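Local atomic coordinates of terminal oxygenase component of carbazole 1,9a-dioxygenase (Sphingomonas, PDB entry 3GKQ), a protein that probably dihydroxylates carbazole as the terminal oxygenase of carbazole 1,9a-dioxygenase, using a Rieske [2Fe-2S] cluster and a mononuclear non-haem iron. Residues L161-G165 with F314-F318; L51-V56 with F137-G141; R36-E40 with G165-V169. All coordinates share one frame; numbering follows the deposited sequence.

Contact 1 (L161-G165 with F314-F318); sequences LAVHG and FEAEF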
# COMPACT_ATOMS: atom_id res chain seq x y z
N LEU A 161 21.55 -22.13 34.13
CA LEU A 161 21.38 -22.09 32.68
C LEU A 161 21.90 -20.79 32.08
O LEU A 161 21.34 -19.72 32.30
CB LEU A 161 19.90 -22.27 32.33
CG LEU A 161 19.45 -22.94 31.02
CD1 LEU A 161 18.56 -21.99 30.25
CD2 LEU A 161 20.64 -23.38 30.18
N ALA A 162 22.99 -20.88 31.33
CA ALA A 162 23.57 -19.71 30.67
C ALA A 162 22.77 -19.54 29.38
O ALA A 162 22.60 -20.50 28.63
CB ALA A 162 25.03 -19.94 30.36
N VAL A 163 22.30 -18.32 29.12
CA VAL A 163 21.49 -18.06 27.94
C VAL A 163 21.96 -16.89 27.08
O VAL A 163 22.36 -15.85 27.60
CB VAL A 163 20.02 -17.81 28.34
CG1 VAL A 163 19.17 -17.50 27.11
CG2 VAL A 163 19.46 -19.02 29.07
N HIS A 164 21.90 -17.09 25.77
CA HIS A 164 22.27 -16.07 24.79
C HIS A 164 21.29 -16.21 23.62
O HIS A 164 20.73 -17.29 23.42
CB HIS A 164 23.70 -16.29 24.29
CG HIS A 164 24.73 -16.15 25.36
ND1 HIS A 164 24.97 -14.96 26.02
CD2 HIS A 164 25.57 -17.06 25.91
CE1 HIS A 164 25.91 -15.14 26.93
NE2 HIS A 164 26.29 -16.41 26.88
N GLY A 165 21.08 -15.14 22.87
CA GLY A 165 20.16 -15.22 21.76
C GLY A 165 20.17 -14.03 20.83
O GLY A 165 20.98 -13.12 20.98
N PHE A 314 30.93 -20.70 26.61
CA PHE A 314 29.70 -20.85 25.84
C PHE A 314 29.39 -19.56 25.08
O PHE A 314 29.08 -19.59 23.89
CB PHE A 314 28.53 -21.20 26.77
CG PHE A 314 27.19 -21.17 26.10
CD1 PHE A 314 26.98 -21.84 24.89
CD2 PHE A 314 26.12 -20.48 26.67
CE1 PHE A 314 25.74 -21.82 24.26
CE2 PHE A 314 24.87 -20.46 26.04
CZ PHE A 314 24.68 -21.12 24.84
N GLU A 315 29.50 -18.44 25.78
CA GLU A 315 29.24 -17.14 25.19
C GLU A 315 30.07 -16.99 23.91
O GLU A 315 29.57 -16.51 22.89
CB GLU A 315 29.60 -16.04 26.20
CG GLU A 315 29.17 -14.63 25.83
CD GLU A 315 29.93 -14.07 24.64
OE1 GLU A 315 31.15 -14.31 24.54
OE2 GLU A 315 29.30 -13.38 23.81
N ALA A 316 31.33 -17.42 23.97
CA ALA A 316 32.22 -17.33 22.82
C ALA A 316 31.80 -18.28 21.71
O ALA A 316 31.81 -17.92 20.53
CB ALA A 316 33.66 -17.63 23.25
N GLU A 317 31.43 -19.50 22.09
CA GLU A 317 31.00 -20.50 21.12
C GLU A 317 29.70 -20.06 20.45
O GLU A 317 29.49 -20.29 19.25
CB GLU A 317 30.82 -21.85 21.81
CG GLU A 317 30.42 -22.97 20.87
CD GLU A 317 30.40 -24.33 21.55
OE1 GLU A 317 29.70 -24.47 22.58
OE2 GLU A 317 31.08 -25.25 21.06
N PHE A 318 28.82 -19.43 21.23
CA PHE A 318 27.54 -18.94 20.72
C PHE A 318 27.78 -17.97 19.56
O PHE A 318 27.26 -18.15 18.46
CB PHE A 318 26.77 -18.21 21.83
CG PHE A 318 25.50 -17.55 21.36
CD1 PHE A 318 24.35 -18.30 21.13
CD2 PHE A 318 25.46 -16.18 21.13
CE1 PHE A 318 23.17 -17.69 20.67
CE2 PHE A 318 24.29 -15.56 20.68
CZ PHE A 318 23.15 -16.32 20.45
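One face of the F318 ring is taken by the CB of H164, which sits over the centre of that face, 3.5 Å from the ring centroid, a clear CH-pi contact. The imidazole that follows is turned obliquely to both phenylalanines, with its plane at 44° to the F314 ring and 36° to that of F318, and the three rings form an aromatic cluster. At the edge of the imidazole lies F314 CE2, 3.5 Å from H164 CD2. The NE2 corner rests on the aliphatic part of E315, H164 NE2 being 3.4 Å from E315 CB. The E315 chain bends at chi2, and its carboxylate plane stands nearly perpendicular to the imidazole.

Both phenylalanines have CG anti to the backbone N, which sends the two rings, one helical turn apart, out to the strand, F314 to the CD2 edge of the imidazole and F318 to H164 CB. F314 also closes on A162, with F314 CD2 3.9 Å from A162 CB, while the tip of F318 reaches the backbone at G165, where F318 CZ is 3.4 Å from G165 N. L301, on the neighbouring strand 294-304, touches both phenylalanines. The arrangement is helix-on-sheet packing: helix 308-328 lies against the edge strand 161-170 of the antiparallel sheet in the ring-hydroxylase catalytic domain, a Bet v 1-like fold.

Contact 2 (L51-V56 with F137-G141); sequences LLGEKV and FLFVG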
# COMPACT_ATOMS: atom_id res chain seq x y z
N LEU A 51 4.57 -4.45 20.76
CA LEU A 51 4.20 -5.85 20.92
C LEU A 51 2.69 -5.91 21.08
O LEU A 51 2.09 -5.07 21.75
CB LEU A 51 4.88 -6.49 22.13
CG LEU A 51 4.38 -6.15 23.53
CD1 LEU A 51 4.98 -7.12 24.54
CD2 LEU A 51 4.73 -4.71 23.87
N LEU A 52 2.08 -6.91 20.45
CA LEU A 52 0.63 -7.08 20.50
C LEU A 52 -0.12 -5.81 20.08
O LEU A 52 -1.19 -5.51 20.59
CB LEU A 52 0.19 -7.51 21.91
CG LEU A 52 0.43 -8.99 22.23
CD1 LEU A 52 1.93 -9.25 22.42
CD2 LEU A 52 -0.33 -9.37 23.48
N GLY A 53 0.47 -5.08 19.13
CA GLY A 53 -0.14 -3.87 18.62
C GLY A 53 0.00 -2.63 19.50
O GLY A 53 -0.47 -1.56 19.14
N GLU A 54 0.64 -2.78 20.66
CA GLU A 54 0.81 -1.66 21.58
C GLU A 54 2.21 -1.06 21.52
O GLU A 54 3.21 -1.79 21.53
CB GLU A 54 0.48 -2.12 23.01
CG GLU A 54 -1.01 -2.46 23.20
CD GLU A 54 -1.34 -3.02 24.58
OE1 GLU A 54 -0.65 -2.67 25.56
OE2 GLU A 54 -2.31 -3.79 24.70
N LYS A 55 2.29 0.26 21.43
CA LYS A 55 3.58 0.95 21.36
C LYS A 55 4.06 1.29 22.77
O LYS A 55 3.39 2.00 23.52
CB LYS A 55 3.46 2.21 20.50
CG LYS A 55 3.16 1.89 19.03
CD LYS A 55 2.87 3.14 18.22
CE LYS A 55 4.10 4.02 18.06
NZ LYS A 55 3.80 5.25 17.27
N VAL A 56 5.24 0.78 23.11
CA VAL A 56 5.82 0.98 24.43
C VAL A 56 7.20 1.62 24.37
O VAL A 56 7.94 1.44 23.40
CB VAL A 56 5.92 -0.38 25.16
CG1 VAL A 56 6.44 -0.20 26.58
CG2 VAL A 56 4.55 -1.07 25.17
N PHE A 137 11.31 -8.81 29.78
CA PHE A 137 9.93 -9.26 29.58
C PHE A 137 8.95 -8.19 30.03
O PHE A 137 9.16 -7.53 31.05
CB PHE A 137 9.63 -10.53 30.38
CG PHE A 137 10.38 -11.74 29.92
CD1 PHE A 137 11.72 -11.93 30.27
CD2 PHE A 137 9.74 -12.72 29.16
CE1 PHE A 137 12.40 -13.08 29.87
CE2 PHE A 137 10.41 -13.87 28.76
CZ PHE A 137 11.75 -14.05 29.12
N LEU A 138 7.86 -8.03 29.28
CA LEU A 138 6.82 -7.08 29.63
C LEU A 138 5.52 -7.85 29.82
O LEU A 138 5.27 -8.83 29.11
CB LEU A 138 6.61 -6.05 28.52
CG LEU A 138 7.77 -5.17 28.07
CD1 LEU A 138 7.25 -4.17 27.04
CD2 LEU A 138 8.38 -4.45 29.27
N PHE A 139 4.71 -7.43 30.78
CA PHE A 139 3.42 -8.07 30.99
C PHE A 139 2.39 -7.19 30.29
O PHE A 139 2.28 -6.00 30.58
CB PHE A 139 3.07 -8.18 32.47
CG PHE A 139 1.81 -8.95 32.74
CD1 PHE A 139 1.80 -10.34 32.66
CD2 PHE A 139 0.62 -8.29 33.04
CE1 PHE A 139 0.63 -11.07 32.88
CE2 PHE A 139 -0.56 -9.01 33.25
CZ PHE A 139 -0.55 -10.40 33.17
N VAL A 140 1.65 -7.78 29.35
CA VAL A 140 0.63 -7.04 28.62
C VAL A 140 -0.73 -7.55 29.07
O VAL A 140 -1.12 -8.66 28.74
CB VAL A 140 0.76 -7.25 27.10
CG1 VAL A 140 -0.32 -6.44 26.37
CG2 VAL A 140 2.15 -6.83 26.63
N GLY A 141 -1.44 -6.72 29.83
CA GLY A 141 -2.74 -7.13 30.33
C GLY A 141 -3.29 -6.15 31.34
O GLY A 141 -2.67 -5.11 31.60
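A type I' beta turn, L51 to E54, joins strands 47-51 and 54-61 in a tight hairpin, and the side chains L51, L52, E54 and V56 from this hairpin pack on L138 and V140 of strand 135-140. The turn is closed by backbone hydrogen bonds in both directions between L51 and E54, and G53 takes one of its positive-phi positions.

The tightest meeting is between L51 and V140, whose side chains slide past each other in opposite directions and bring L51 CD1 to 3.5 Å from V140 CG2. L51 holds its CG between the backbone N and the carbonyl carbon (chi1 75°), and its two methyls are shared out: CD1 goes to V140, whereas CD2 turns to L138, with L51 CD2 4.1 Å from L138 CD1. The same L138 methyl meets V56 tip to tip, V56 CG1 lying 4.1 Å from L138 CD1. Thus L138 CD1 bridges the two strands of the hairpin.

V140 is divided in a similar way. Its CG2 faces L51, while CG1 touches both L52 and E54, with V140 CG1 3.7 Å from E54 OE2. This last contact is van der Waals only; the E54 carboxylate is satisfied by a salt bridge to R29 and hydrogen bonds with Y127 and Q378. The apolar patch is continued by Y33 and V35 of strand 31-35 against L51, and by A67 against V56 and L138.

With one three-stranded antiparallel sheet supplying the hairpin and another supplying strand 135-140, the contact is sheet-to-sheet packing, largely through aliphatic side chains, as in the beta-sandwich core of Rieske domains.

Contact 3 (R36-E40 with G165-V169); sequences RLSAE and GQHRV
H167 has its CG between the backbone N and the carbonyl carbon (chi1 55°), and this rotation carries the imidazole off strand 161-170 to the R36-E40 segment. E40, on the short 3-10 turn 38-40, answers from the opposite direction: with CG beside the backbone N and anti to the carbonyl carbon, its chain runs extended beyond CG and delivers the carboxylate to the ring edge. There, as modelled, H167 NE2 donates to E40 OE1 at 2.8 Å, with an almost straight N-H...O angle of 175° and the acceptor near the ring plane.

The place of OE1 is less sure, which qualifies both this bond and the one that L37 N donates to E40 OE1 at 2.8 Å. The 3-10 turn brings the carboxylate back to that N-H, and the backbone bond from E40 N to L37 O tightens it.

L37 slides alongside the imidazole in the opposing direction, its CG 3.9 Å from H167 CD2, and extends CD1 to 3.8 Å from G165 O. R36 crosses the imidazole at about a right angle, with its guanidinium plane tilted only 21° from the ring; R36 NE is 4.0 Å from H167 NE2 and has no partner in the model. An alanine in place of E40 would remove the carboxylate and would probably leave H167 NE2 and L37 N without their shared acceptor, with the imidazole less restrained in its rotation.

Beyond these residues, L296 of strand 294-304 touches both R36 and H167, and L298 adds to the packing of H167. Backbone hydrogen bonds between R36 and V136 and between S38 and G134 tie the loop to strand 135-140 and the turn before it, so the contact joins that strand to strand 161-170.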
# COMPACT_ATOMS: atom_id res chain seq x y z
N ARG A 36 13.13 -7.42 24.11
CA ARG A 36 14.46 -6.96 23.73
C ARG A 36 15.52 -7.63 24.60
O ARG A 36 15.23 -8.16 25.68
CB ARG A 36 14.51 -5.43 23.90
CG ARG A 36 15.33 -4.68 22.87
CD ARG A 36 14.47 -3.95 21.85
NE ARG A 36 13.83 -4.87 20.92
CZ ARG A 36 13.09 -4.49 19.88
NH1 ARG A 36 12.89 -3.21 19.62
NH2 ARG A 36 12.54 -5.41 19.09
N LEU A 37 16.76 -7.62 24.12
CA LEU A 37 17.87 -8.19 24.89
C LEU A 37 18.28 -7.12 25.89
O LEU A 37 18.24 -5.93 25.58
CB LEU A 37 19.05 -8.52 23.96
CG LEU A 37 18.75 -9.47 22.80
CD1 LEU A 37 19.98 -9.61 21.91
CD2 LEU A 37 18.33 -10.82 23.35
N SER A 38 18.67 -7.53 27.10
CA SER A 38 19.08 -6.58 28.13
C SER A 38 20.07 -5.53 27.63
O SER A 38 19.95 -4.35 27.94
CB SER A 38 19.70 -7.32 29.32
OG SER A 38 18.73 -8.06 30.04
N ALA A 39 21.05 -5.97 26.85
CA ALA A 39 22.07 -5.08 26.31
C ALA A 39 21.52 -3.97 25.42
O ALA A 39 22.15 -2.93 25.26
CB ALA A 39 23.11 -5.89 25.53
N GLU A 40 20.33 -4.19 24.85
CA GLU A 40 19.73 -3.20 23.97
C GLU A 40 18.99 -2.12 24.74
O GLU A 40 18.59 -1.10 24.18
CB GLU A 40 18.75 -3.88 23.00
CG GLU A 40 19.40 -4.90 22.08
CD GLU A 40 18.38 -5.61 21.21
OE1 GLU A 40 17.48 -6.27 21.77
OE2 GLU A 40 18.49 -5.51 19.97
N GLY A 165 21.08 -15.14 22.87
CA GLY A 165 20.16 -15.22 21.76
C GLY A 165 20.17 -14.03 20.83
O GLY A 165 20.98 -13.12 20.98
N GLN A 166 19.25 -14.05 19.87
CA GLN A 166 19.10 -12.98 18.89
C GLN A 166 17.65 -12.94 18.45
O GLN A 166 16.90 -13.90 18.64
CB GLN A 166 20.00 -13.23 17.67
CG GLN A 166 19.71 -14.55 16.95
CD GLN A 166 20.45 -14.67 15.61
OE1 GLN A 166 21.52 -14.09 15.42
NE2 GLN A 166 19.87 -15.43 14.69
N HIS A 167 17.24 -11.82 17.85
CA HIS A 167 15.87 -11.70 17.36
C HIS A 167 15.84 -10.99 16.02
O HIS A 167 16.78 -10.29 15.65
CB HIS A 167 14.99 -10.98 18.39
CG HIS A 167 15.50 -9.64 18.82
ND1 HIS A 167 15.49 -8.53 17.99
CD2 HIS A 167 16.01 -9.21 20.00
CE1 HIS A 167 15.97 -7.49 18.64
NE2 HIS A 167 16.29 -7.87 19.86
N ARG A 168 14.75 -11.20 15.29
CA ARG A 168 14.56 -10.59 13.98
C ARG A 168 13.06 -10.44 13.76
O ARG A 168 12.27 -11.21 14.32
CB ARG A 168 15.14 -11.48 12.87
CG ARG A 168 14.26 -12.68 12.52
CD ARG A 168 14.92 -13.62 11.50
NE ARG A 168 15.84 -14.56 12.13
CZ ARG A 168 16.51 -15.51 11.47
NH1 ARG A 168 16.37 -15.65 10.16
NH2 ARG A 168 17.31 -16.34 12.14
N VAL A 169 12.66 -9.46 12.96
CA VAL A 169 11.25 -9.28 12.69
C VAL A 169 10.92 -10.15 11.48
O VAL A 169 11.66 -10.15 10.50
CB VAL A 169 10.92 -7.81 12.39
CG1 VAL A 169 11.28 -6.94 13.59
CG2 VAL A 169 11.69 -7.35 11.17

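How the contacts relate
Contacts 1 and 3 occupy successive parts of strand 161-170 and share G165, their centres about 13 Å apart: the strand meets helix 308-328 along its first half and the 36-40 loop along its second. Contact 2 lies about 15 Å from contact 3 and about 27 Å from contact 1, centre to centre, and touches neither. Along the chain it is nested inside the loop closed by contact 3 and is complete before contact 1 opens. Contact 2 packs two small sheets together, contact 3 joins the loop after strand 31-35 to the antiparallel sheet of the catalytic domain, and contact 1 backs that sheet with a helix, so together they run from Rieske-side sheets into the catalytic domain.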